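Local structure of glycerol dehydrogenase (Bacillus coagulans, 6CSJ) at residues A174-F177 / E178-T182; D37-V40 / T41-G45; E78-S82 / E83-V87. The protein oxidises glycerol, probably together with related polyols, using a nicotinamide cofactor, and in this double mutant has acquired D-lactate dehydrogenase activity. The protein carries 2 engineered substitutions. All coordinates share one frame; numbering follows the deposited sequence.

Contact 1: residues A174-F177 / E178-T182; sequences ATYF and EARAT
Arg180 folds back over the preceding turn of helix 175-185 and runs past the phenol end of Tyr176 to the edge of the Phe177 ring. Its CB lies over one face of the Tyr176 ring and 3.2 Å from Tyr176 O, the carbonyl that also receives Arg180 N in an i to i+4 helical bond. CG is anti to the backbone N (chi1 -174°), which sends the chain back towards these aromatics. CD passes the end of the phenol, 3.7 Å from Tyr176 OH. There the chain bends (chi3 68°). NE donates to a water at 2.8 Å, lying at the guanidinium edge, and that water also bonds Phe177 O, tying head group to backbone. NH1 approaches Tyr176 CE2 at 3.9 Å. NH2 reaches the edge of the Phe177 ring, 3.5 Å from Phe177 CD1, which itself sits over a guanidinium face; the two planes are 68° apart. Salt bridges from NH2 to Glu286 and Glu292 probably balance the charge. On another side of the helix Glu178 hydrogen-bonds His254 and Ala251 N. Helix 175-185 is thus packed among the all-helical half of the chain: Ala179 meets helix 197-221, Phe177 helix 271-285, and Ala174 both helix 271-285 and helix 252-259.

Contact 2: residues D37-V40 / T41-G45; sequences DDFV and TGLVG
The Phe39 ring and Leu43 meet obliquely, Phe39 CE2 lying 4.3 Å from Leu43 CD2, a loose apolar touch one turn apart at the protein surface. The other flat group is the carboxylate of Asp37, the N-cap residue of helix 38-51, the helix of the beta-alpha-beta unit between strands 32-36 and 59-63. Its OD1, met nearly along the C-O axis, accepts Val40 N at 2.8 Å in an almost straight bond, which occupies an amide of the first turn. The backbone of the same residue is gripped twice: Asp37 O takes Thr41 N at 2.9 Å and Thr41 OG1 at 2.7 Å, the hydroxyl coming from above the carbonyl plane. Thr41 OG1 stands anti to its own carbonyl carbon (chi1 -60°), which leans it back over the first turn. A valine in place of this threonine would probably leave Asp37 O with the amide bond alone and the first turn less firmly tied. On the inner side Val40 and Val44 lie alongside each other, both resting on Ile91 of strand 87-92, while Val40 also meets Thr116 and Val44 Leu18. Val44 CG2, wedged between its backbone N and carbonyl carbon, approaches Val40 CG1 to 3.9 Å and Val40 O to 3.3 Å.

Contact 3: residues E78-S82 / E83-V87; sequences EMSKS and EEADV
Ser80 and Ala85 close the end of helix 70-82 in a Schellman motif, the turn that ends the helix and releases the chain into strand 87-92. Two backbone bonds define it. Ala85 N reaches back to Ser80 O at 3.0 Å, and inside that loop Glu84 N meets Lys81 O, also at 3.0 Å but from above the carbonyl plane. Glu84 makes both possible by adopting a left-handed backbone conformation with phi 56°. One step earlier, Glu83 N still gives an ordinary helical bond to Met79 O. The side chains follow the same closure: Ser80 OG rests 3.5 Å from Ala85 CB, the pair of positions that Schellman turns commonly bring together. Glu83 lies alongside Met79, pointing the same way. With CG anti to the carbonyl carbon (chi1 -60°), Glu83 CG presses on Met79 O at 3.2 Å, and the extended chain carries OE2 to within 4.0 Å of Met79 CE, where the methyl meets a carboxylate oxygen without a polar bond. A carboxylate so near the helix C-terminus is likely to be electrostatically unfavourable by itself; Lys31 NZ, which bonds Glu83 O, would bring positive charge to this end.

The next shell is the parallel sheet. Phe33 of strand 32-36 is touched by Ser80, Glu83 and Ala85 together, so the closed turn sits over the strand that lies between 59-63 and 87-92 in the sheet, while Met79 reaches Ala62 and Glu83 reaches Gln60 on strand 59-63. Past the turn, Val87 pairs its backbone with Phe33, and Asp86 spreads its carboxylate over two amides, OD1 accepting from Lys31 N and OD2 from Lys30 N.

Contact 1 is the buried one, set in the helical part of the chain, while contact 2 is partly buried and contact 3 lies at the surface; these two share the parallel-sheet domain of the iron-containing alcohol dehydrogenase family. Contacts 2 and 3 have centres about 21 Å apart and mark two kinds of helix boundary, a side-chain cap at a beginning and a backbone-made closure at an end. Contact 2 rests on strand 87-92, contact 3 on its neighbour 32-36. Contact 1, with its centre about 36 Å from that of contact 2, lies across the chain's centre and relies instead on aromatic rings, a bound water and, beyond its own two segments, salt bridges to outside glutamates.

Contact 1: residues A174-F177 / E178-T182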
ATOM      1  N   ALA A 174       8.455  -2.152   6.011  1.00 19.83           N
ATOM      2  CA  ALA A 174       9.488  -1.324   5.402  1.00 19.28           C
ATOM      3  C   ALA A 174       9.473   0.130   5.845  1.00 18.98           C
ATOM      4  O   ALA A 174      10.512   0.789   5.796  1.00 16.69           O
ATOM      5  CB  ALA A 174       9.365  -1.372   3.887  1.00 21.87           C
ATOM      6  N   THR A 175       8.316   0.629   6.283  1.00 18.37           N
ATOM      7  CA  THR A 175       8.102   2.073   6.407  1.00 18.89           C
ATOM      8  C   THR A 175       9.094   2.806   7.297  1.00 18.74           C
ATOM      9  O   THR A 175       9.631   3.831   6.885  1.00 17.64           O
ATOM     10  CB  THR A 175       6.675   2.396   6.887  1.00 21.37           C
ATOM     11  OG1 THR A 175       5.718   1.730   6.049  1.00 21.01           O
ATOM     12  CG2 THR A 175       6.428   3.916   6.863  1.00 20.99           C
ATOM     13  N   TYR A 176       9.332   2.298   8.508  1.00 18.40           N
ATOM     14  CA  TYR A 176      10.275   2.943   9.430  1.00 19.24           C
ATOM     15  C   TYR A 176      11.710   2.966   8.888  1.00 20.27           C
ATOM     16  O   TYR A 176      12.392   3.991   8.977  1.00 21.21           O
ATOM     17  CB  TYR A 176      10.268   2.268  10.807  1.00 19.62           C
ATOM     18  CG  TYR A 176      11.285   2.878  11.759  1.00 21.16           C
ATOM     19  CD1 TYR A 176      11.243   4.240  12.068  1.00 20.59           C
ATOM     20  CD2 TYR A 176      12.309   2.107  12.322  1.00 21.56           C
ATOM     21  CE1 TYR A 176      12.169   4.808  12.921  1.00 18.98           C
ATOM     22  CE2 TYR A 176      13.243   2.675  13.181  1.00 20.94           C
ATOM     23  CZ  TYR A 176      13.160   4.024  13.474  1.00 20.51           C
ATOM     24  OH  TYR A 176      14.079   4.597  14.316  1.00 24.20           O
ATOM     25  N   PHE A 177      12.155   1.842   8.330  1.00 19.82           N
ATOM     26  CA  PHE A 177      13.530   1.710   7.871  1.00 20.34           C
ATOM     27  C   PHE A 177      13.821   2.623   6.676  1.00 20.00           C
ATOM     28  O   PHE A 177      14.899   3.250   6.602  1.00 17.23           O
ATOM     29  CB  PHE A 177      13.845   0.244   7.552  1.00 22.46           C
ATOM     30  CG  PHE A 177      13.674  -0.671   8.731  1.00 24.41           C
ATOM     31  CD1 PHE A 177      14.497  -0.543   9.855  1.00 25.70           C
ATOM     32  CD2 PHE A 177      12.668  -1.632   8.747  1.00 27.11           C
ATOM     33  CE1 PHE A 177      14.326  -1.364  10.972  1.00 26.24           C
ATOM     34  CE2 PHE A 177      12.505  -2.464   9.856  1.00 30.00           C
ATOM     35  CZ  PHE A 177      13.347  -2.342  10.962  1.00 26.05           C
ATOM     36  N   GLU A 178      12.848   2.714   5.766  1.00 19.51           N
ATOM     37  CA  GLU A 178      12.950   3.580   4.588  1.00 17.73           C
ATOM     38  C   GLU A 178      12.898   5.049   4.966  1.00 17.72           C
ATOM     39  O   GLU A 178      13.673   5.851   4.436  1.00 19.27           O
ATOM     40  CB  GLU A 178      11.868   3.239   3.558  1.00 17.76           C
ATOM     41  CG  GLU A 178      12.027   1.831   2.999  1.00 20.99           C
ATOM     42  CD  GLU A 178      11.260   1.589   1.716  1.00 26.36           C
ATOM     43  OE1 GLU A 178      10.006   1.522   1.740  1.00 28.17           O
ATOM     44  OE2 GLU A 178      11.933   1.446   0.675  1.00 28.73           O
ATOM     45  N   ALA A 179      12.003   5.393   5.894  1.00 17.97           N
ATOM     46  CA  ALA A 179      11.885   6.771   6.402  1.00 16.81           C
ATOM     47  C   ALA A 179      13.109   7.192   7.208  1.00 15.53           C
ATOM     48  O   ALA A 179      13.591   8.321   7.066  1.00 15.07           O
ATOM     49  CB  ALA A 179      10.623   6.926   7.234  1.00 15.51           C
ATOM     50  N   ARG A 180      13.602   6.291   8.064  1.00 16.27           N
ATOM     51  CA  ARG A 180      14.838   6.520   8.836  1.00 16.50           C
ATOM     52  C   ARG A 180      16.006   6.818   7.904  1.00 15.37           C
ATOM     53  O   ARG A 180      16.740   7.780   8.115  1.00 14.37           O
ATOM     54  CB  ARG A 180      15.173   5.306   9.705  1.00 17.28           C
ATOM     55  CG  ARG A 180      16.362   5.500  10.642  1.00 18.14           C
ATOM     56  CD  ARG A 180      16.535   4.321  11.604  1.00 19.59           C
ATOM     57  NE  ARG A 180      16.954   3.110  10.903  1.00 20.25           N
ATOM     58  CZ  ARG A 180      17.165   1.922  11.487  1.00 19.58           C
ATOM     59  NH1 ARG A 180      16.975   1.762  12.789  1.00 22.12           N
ATOM     60  NH2 ARG A 180      17.554   0.875  10.764  1.00 19.01           N
ATOM     61  N   ALA A 181      16.161   5.986   6.877  1.00 15.14           N
ATOM     62  CA  ALA A 181      17.226   6.170   5.888  1.00 16.23           C
ATOM     63  C   ALA A 181      17.152   7.534   5.195  1.00 16.25           C
ATOM     64  O   ALA A 181      18.152   8.250   5.112  1.00 17.49           O
ATOM     65  CB  ALA A 181      17.180   5.044   4.862  1.00 15.69           C
ATOM     66  N   THR A 182      15.958   7.878   4.714  1.00 15.54           N
ATOM     67  CA  THR A 182      15.712   9.142   4.030  1.00 16.60           C
ATOM     68  C   THR A 182      15.995  10.354   4.923  1.00 17.05           C
ATOM     69  O   THR A 182      16.631  11.315   4.484  1.00 20.71           O
ATOM     70  CB  THR A 182      14.272   9.217   3.493  1.00 16.57           C
ATOM     71  OG1 THR A 182      14.032   8.149   2.562  1.00 15.70           O
ATOM     72  CG2 THR A 182      14.019  10.554   2.802  1.00 18.09           C
TER
HETATM   73  O   HOH W   1      17.180   2.609   8.121  1.00 19.85           O

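Contact 2: residues D37-V40 / T41-G45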
ATOM      1  N   ASP A  37     -16.205  -2.704  -8.850  1.00 27.74           N
ATOM      2  CA  ASP A  37     -16.243  -3.792  -9.830  1.00 29.65           C
ATOM      3  C   ASP A  37     -17.404  -4.765  -9.570  1.00 31.21           C
ATOM      4  O   ASP A  37     -18.165  -4.591  -8.611  1.00 29.82           O
ATOM      5  CB  ASP A  37     -14.876  -4.515  -9.924  1.00 32.02           C
ATOM      6  CG  ASP A  37     -14.510  -5.320  -8.684  1.00 33.07           C
ATOM      7  OD1 ASP A  37     -15.362  -5.597  -7.821  1.00 32.55           O
ATOM      8  OD2 ASP A  37     -13.348  -5.722  -8.598  1.00 37.05           O
ATOM      9  N   ASP A  38     -17.529  -5.777 -10.427  1.00 32.13           N
ATOM     10  CA  ASP A  38     -18.586  -6.779 -10.321  1.00 33.27           C
ATOM     11  C   ASP A  38     -18.637  -7.451  -8.940  1.00 34.88           C
ATOM     12  O   ASP A  38     -19.663  -7.426  -8.262  1.00 30.37           O
ATOM     13  CB  ASP A  38     -18.433  -7.845 -11.423  1.00 37.02           C
ATOM     14  CG  ASP A  38     -19.645  -8.750 -11.525  1.00 40.32           C
ATOM     15  OD1 ASP A  38     -20.746  -8.223 -11.809  1.00 40.19           O
ATOM     16  OD2 ASP A  38     -19.498  -9.975 -11.315  1.00 46.15           O
ATOM     17  N   PHE A  39     -17.519  -8.028  -8.528  1.00 36.55           N
ATOM     18  CA  PHE A  39     -17.433  -8.741  -7.248  1.00 35.05           C
ATOM     19  C   PHE A  39     -17.791  -7.861  -6.043  1.00 30.99           C
ATOM     20  O   PHE A  39     -18.585  -8.268  -5.191  1.00 28.67           O
ATOM     21  CB  PHE A  39     -16.035  -9.343  -7.066  1.00 40.10           C
ATOM     22  CG  PHE A  39     -15.871 -10.091  -5.778  1.00 47.94           C
ATOM     23  CD1 PHE A  39     -16.336 -11.401  -5.658  1.00 49.79           C
ATOM     24  CD2 PHE A  39     -15.277  -9.482  -4.667  1.00 50.94           C
ATOM     25  CE1 PHE A  39     -16.192 -12.100  -4.465  1.00 50.73           C
ATOM     26  CE2 PHE A  39     -15.135 -10.176  -3.467  1.00 54.85           C
ATOM     27  CZ  PHE A  39     -15.595 -11.488  -3.367  1.00 52.85           C
ATOM     28  N   VAL A  40     -17.209  -6.662  -5.977  1.00 27.96           N
ATOM     29  CA  VAL A  40     -17.425  -5.755  -4.836  1.00 26.17           C
ATOM     30  C   VAL A  40     -18.846  -5.193  -4.832  1.00 25.36           C
ATOM     31  O   VAL A  40     -19.416  -4.991  -3.758  1.00 27.21           O
ATOM     32  CB  VAL A  40     -16.369  -4.615  -4.766  1.00 24.90           C
ATOM     33  CG1 VAL A  40     -16.693  -3.630  -3.637  1.00 23.59           C
ATOM     34  CG2 VAL A  40     -14.969  -5.191  -4.562  1.00 23.93           C
ATOM     35  N   THR A  41     -19.419  -4.955  -6.009  1.00 29.30           N
ATOM     36  CA  THR A  41     -20.834  -4.538  -6.115  1.00 31.47           C
ATOM     37  C   THR A  41     -21.767  -5.587  -5.486  1.00 30.72           C
ATOM     38  O   THR A  41     -22.670  -5.228  -4.733  1.00 28.27           O
ATOM     39  CB  THR A  41     -21.240  -4.241  -7.583  1.00 34.80           C
ATOM     40  OG1 THR A  41     -20.427  -3.181  -8.097  1.00 29.93           O
ATOM     41  CG2 THR A  41     -22.716  -3.830  -7.692  1.00 32.90           C
ATOM     42  N   GLY A  42     -21.527  -6.868  -5.773  1.00 32.32           N
ATOM     43  CA  GLY A  42     -22.260  -7.958  -5.134  1.00 32.67           C
ATOM     44  C   GLY A  42     -21.983  -8.051  -3.635  1.00 34.56           C
ATOM     45  O   GLY A  42     -22.890  -8.332  -2.851  1.00 31.47           O
ATOM     46  N   LEU A  43     -20.735  -7.808  -3.239  1.00 29.82           N
ATOM     47  CA  LEU A  43     -20.330  -7.896  -1.831  1.00 30.66           C
ATOM     48  C   LEU A  43     -20.968  -6.834  -0.934  1.00 28.57           C
ATOM     49  O   LEU A  43     -21.514  -7.173   0.107  1.00 29.11           O
ATOM     50  CB  LEU A  43     -18.800  -7.821  -1.695  1.00 33.34           C
ATOM     51  CG  LEU A  43     -18.207  -8.093  -0.302  1.00 33.61           C
ATOM     52  CD1 LEU A  43     -18.424  -9.537   0.119  1.00 31.53           C
ATOM     53  CD2 LEU A  43     -16.725  -7.743  -0.288  1.00 39.14           C
ATOM     54  N   VAL A  44     -20.892  -5.568  -1.340  1.00 26.70           N
ATOM     55  CA  VAL A  44     -21.319  -4.424  -0.501  1.00 27.40           C
ATOM     56  C   VAL A  44     -22.492  -3.597  -1.061  1.00 25.82           C
ATOM     57  O   VAL A  44     -22.901  -2.602  -0.439  1.00 26.59           O
ATOM     58  CB  VAL A  44     -20.132  -3.458  -0.225  1.00 25.61           C
ATOM     59  CG1 VAL A  44     -18.916  -4.228   0.273  1.00 24.51           C
ATOM     60  CG2 VAL A  44     -19.790  -2.617  -1.455  1.00 29.16           C
ATOM     61  N   GLY A  45     -23.016  -3.987  -2.224  1.00 25.49           N
ATOM     62  CA  GLY A  45     -24.042  -3.203  -2.914  1.00 23.35           C
ATOM     63  C   GLY A  45     -25.274  -2.961  -2.077  1.00 25.41           C
ATOM     64  O   GLY A  45     -25.790  -1.844  -2.062  1.00 27.95           O
TER

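Contact 3: residues E78-S82 / E83-V87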
ATOM      1  N   GLU A  78     -17.045  10.934 -17.773  1.00 42.92           N
ATOM      2  CA  GLU A  78     -18.193  11.366 -18.584  1.00 41.09           C
ATOM      3  C   GLU A  78     -19.502  10.974 -17.907  1.00 35.34           C
ATOM      4  O   GLU A  78     -20.364  11.826 -17.702  1.00 32.61           O
ATOM      5  CB  GLU A  78     -18.115  10.821 -20.025  1.00 48.84           C
ATOM      6  CG  GLU A  78     -17.083  11.551 -20.895  1.00 51.24           C
ATOM      7  CD  GLU A  78     -17.521  12.955 -21.325  1.00 56.51           C
ATOM      8  OE1 GLU A  78     -18.732  13.180 -21.571  1.00 52.67           O
ATOM      9  OE2 GLU A  78     -16.649  13.853 -21.444  1.00 67.60           O
ATOM     10  N   MET A  79     -19.623   9.709 -17.506  1.00 28.79           N
ATOM     11  CA  MET A  79     -20.789   9.261 -16.733  1.00 31.16           C
ATOM     12  C   MET A  79     -21.028  10.114 -15.492  1.00 28.95           C
ATOM     13  O   MET A  79     -22.165  10.487 -15.212  1.00 28.54           O
ATOM     14  CB  MET A  79     -20.637   7.801 -16.308  1.00 31.45           C
ATOM     15  CG  MET A  79     -20.732   6.802 -17.434  1.00 33.62           C
ATOM     16  SD  MET A  79     -20.298   5.156 -16.869  1.00 44.54           S
ATOM     17  CE  MET A  79     -21.563   4.881 -15.643  1.00 38.14           C
ATOM     18  N   SER A  80     -19.951  10.416 -14.766  1.00 28.92           N
ATOM     19  CA  SER A  80     -20.011  11.258 -13.562  1.00 29.23           C
ATOM     20  C   SER A  80     -20.513  12.686 -13.847  1.00 28.46           C
ATOM     21  O   SER A  80     -21.357  13.186 -13.105  1.00 35.08           O
ATOM     22  CB  SER A  80     -18.645  11.311 -12.861  1.00 25.58           C
ATOM     23  OG  SER A  80     -18.675  12.186 -11.752  1.00 24.71           O
ATOM     24  N   LYS A  81     -19.989  13.336 -14.891  1.00 31.97           N
ATOM     25  CA  LYS A  81     -20.496  14.660 -15.335  1.00 32.20           C
ATOM     26  C   LYS A  81     -21.957  14.582 -15.791  1.00 29.49           C
ATOM     27  O   LYS A  81     -22.770  15.431 -15.430  1.00 28.66           O
ATOM     28  CB  LYS A  81     -19.658  15.249 -16.478  1.00 34.24           C
ATOM     29  CG  LYS A  81     -18.267  15.738 -16.097  1.00 40.32           C
ATOM     30  CD  LYS A  81     -17.744  16.759 -17.109  1.00 44.99           C
ATOM     31  CE  LYS A  81     -16.220  16.847 -17.128  1.00 47.01           C
ATOM     32  NZ  LYS A  81     -15.636  15.790 -18.004  1.00 46.61           N
ATOM     33  N   SER A  82     -22.267  13.551 -16.576  1.00 31.27           N
ATOM     34  CA  SER A  82     -23.627  13.261 -17.054  1.00 35.22           C
ATOM     35  C   SER A  82     -24.666  13.089 -15.919  1.00 38.97           C
ATOM     36  O   SER A  82     -25.793  13.575 -16.029  1.00 37.23           O
ATOM     37  CB  SER A  82     -23.596  12.022 -17.971  1.00 37.06           C
ATOM     38  OG  SER A  82     -24.883  11.467 -18.163  1.00 45.22           O
ATOM     39  N   GLU A  83     -24.278  12.425 -14.829  1.00 36.96           N
ATOM     40  CA  GLU A  83     -25.141  12.272 -13.640  1.00 29.66           C
ATOM     41  C   GLU A  83     -25.063  13.464 -12.676  1.00 28.20           C
ATOM     42  O   GLU A  83     -25.699  13.440 -11.629  1.00 27.85           O
ATOM     43  CB  GLU A  83     -24.789  10.979 -12.894  1.00 34.42           C
ATOM     44  CG  GLU A  83     -24.953   9.713 -13.733  1.00 41.67           C
ATOM     45  CD  GLU A  83     -24.284   8.498 -13.104  1.00 50.03           C
ATOM     46  OE1 GLU A  83     -24.126   8.469 -11.865  1.00 58.12           O
ATOM     47  OE2 GLU A  83     -23.916   7.561 -13.844  1.00 51.70           O
ATOM     48  N   GLU A  84     -24.295  14.496 -13.035  1.00 28.15           N
ATOM     49  CA  GLU A  84     -24.061  15.685 -12.205  1.00 33.76           C
ATOM     50  C   GLU A  84     -23.508  15.387 -10.804  1.00 32.75           C
ATOM     51  O   GLU A  84     -23.852  16.065  -9.839  1.00 32.30           O
ATOM     52  CB  GLU A  84     -25.320  16.549 -12.139  1.00 37.57           C
ATOM     53  CG  GLU A  84     -25.789  17.037 -13.499  1.00 44.64           C
ATOM     54  CD  GLU A  84     -27.078  17.833 -13.414  1.00 54.91           C
ATOM     55  OE1 GLU A  84     -27.192  18.688 -12.511  1.00 66.07           O
ATOM     56  OE2 GLU A  84     -27.984  17.632 -14.263  1.00 68.34           O
ATOM     57  N   ALA A  85     -22.624  14.395 -10.714  1.00 34.73           N
ATOM     58  CA  ALA A  85     -21.991  14.025  -9.444  1.00 33.52           C
ATOM     59  C   ALA A  85     -20.972  15.065  -8.999  1.00 28.90           C
ATOM     60  O   ALA A  85     -20.179  15.545  -9.810  1.00 34.95           O
ATOM     61  CB  ALA A  85     -21.332  12.664  -9.560  1.00 31.58           C
ATOM     62  N   ASP A  86     -21.004  15.401  -7.713  1.00 28.52           N
ATOM     63  CA  ASP A  86     -20.045  16.349  -7.095  1.00 29.22           C
ATOM     64  C   ASP A  86     -19.155  15.708  -5.995  1.00 23.64           C
ATOM     65  O   ASP A  86     -18.498  16.417  -5.227  1.00 21.81           O
ATOM     66  CB  ASP A  86     -20.800  17.577  -6.555  1.00 28.74           C
ATOM     67  CG  ASP A  86     -21.823  17.220  -5.487  1.00 30.91           C
ATOM     68  OD1 ASP A  86     -22.029  16.010  -5.207  1.00 33.12           O
ATOM     69  OD2 ASP A  86     -22.434  18.151  -4.925  1.00 34.24           O
ATOM     70  N   VAL A  87     -19.159  14.374  -5.921  1.00 22.29           N
ATOM     71  CA  VAL A  87     -18.213  13.612  -5.089  1.00 23.77           C
ATOM     72  C   VAL A  87     -18.097  12.192  -5.653  1.00 24.55           C
ATOM     73  O   VAL A  87     -19.094  11.596  -6.070  1.00 31.03           O
ATOM     74  CB  VAL A  87     -18.614  13.609  -3.581  1.00 25.55           C
ATOM     75  CG1 VAL A  87     -20.024  13.074  -3.367  1.00 27.59           C
ATOM     76  CG2 VAL A  87     -17.620  12.816  -2.745  1.00 23.97           C
TER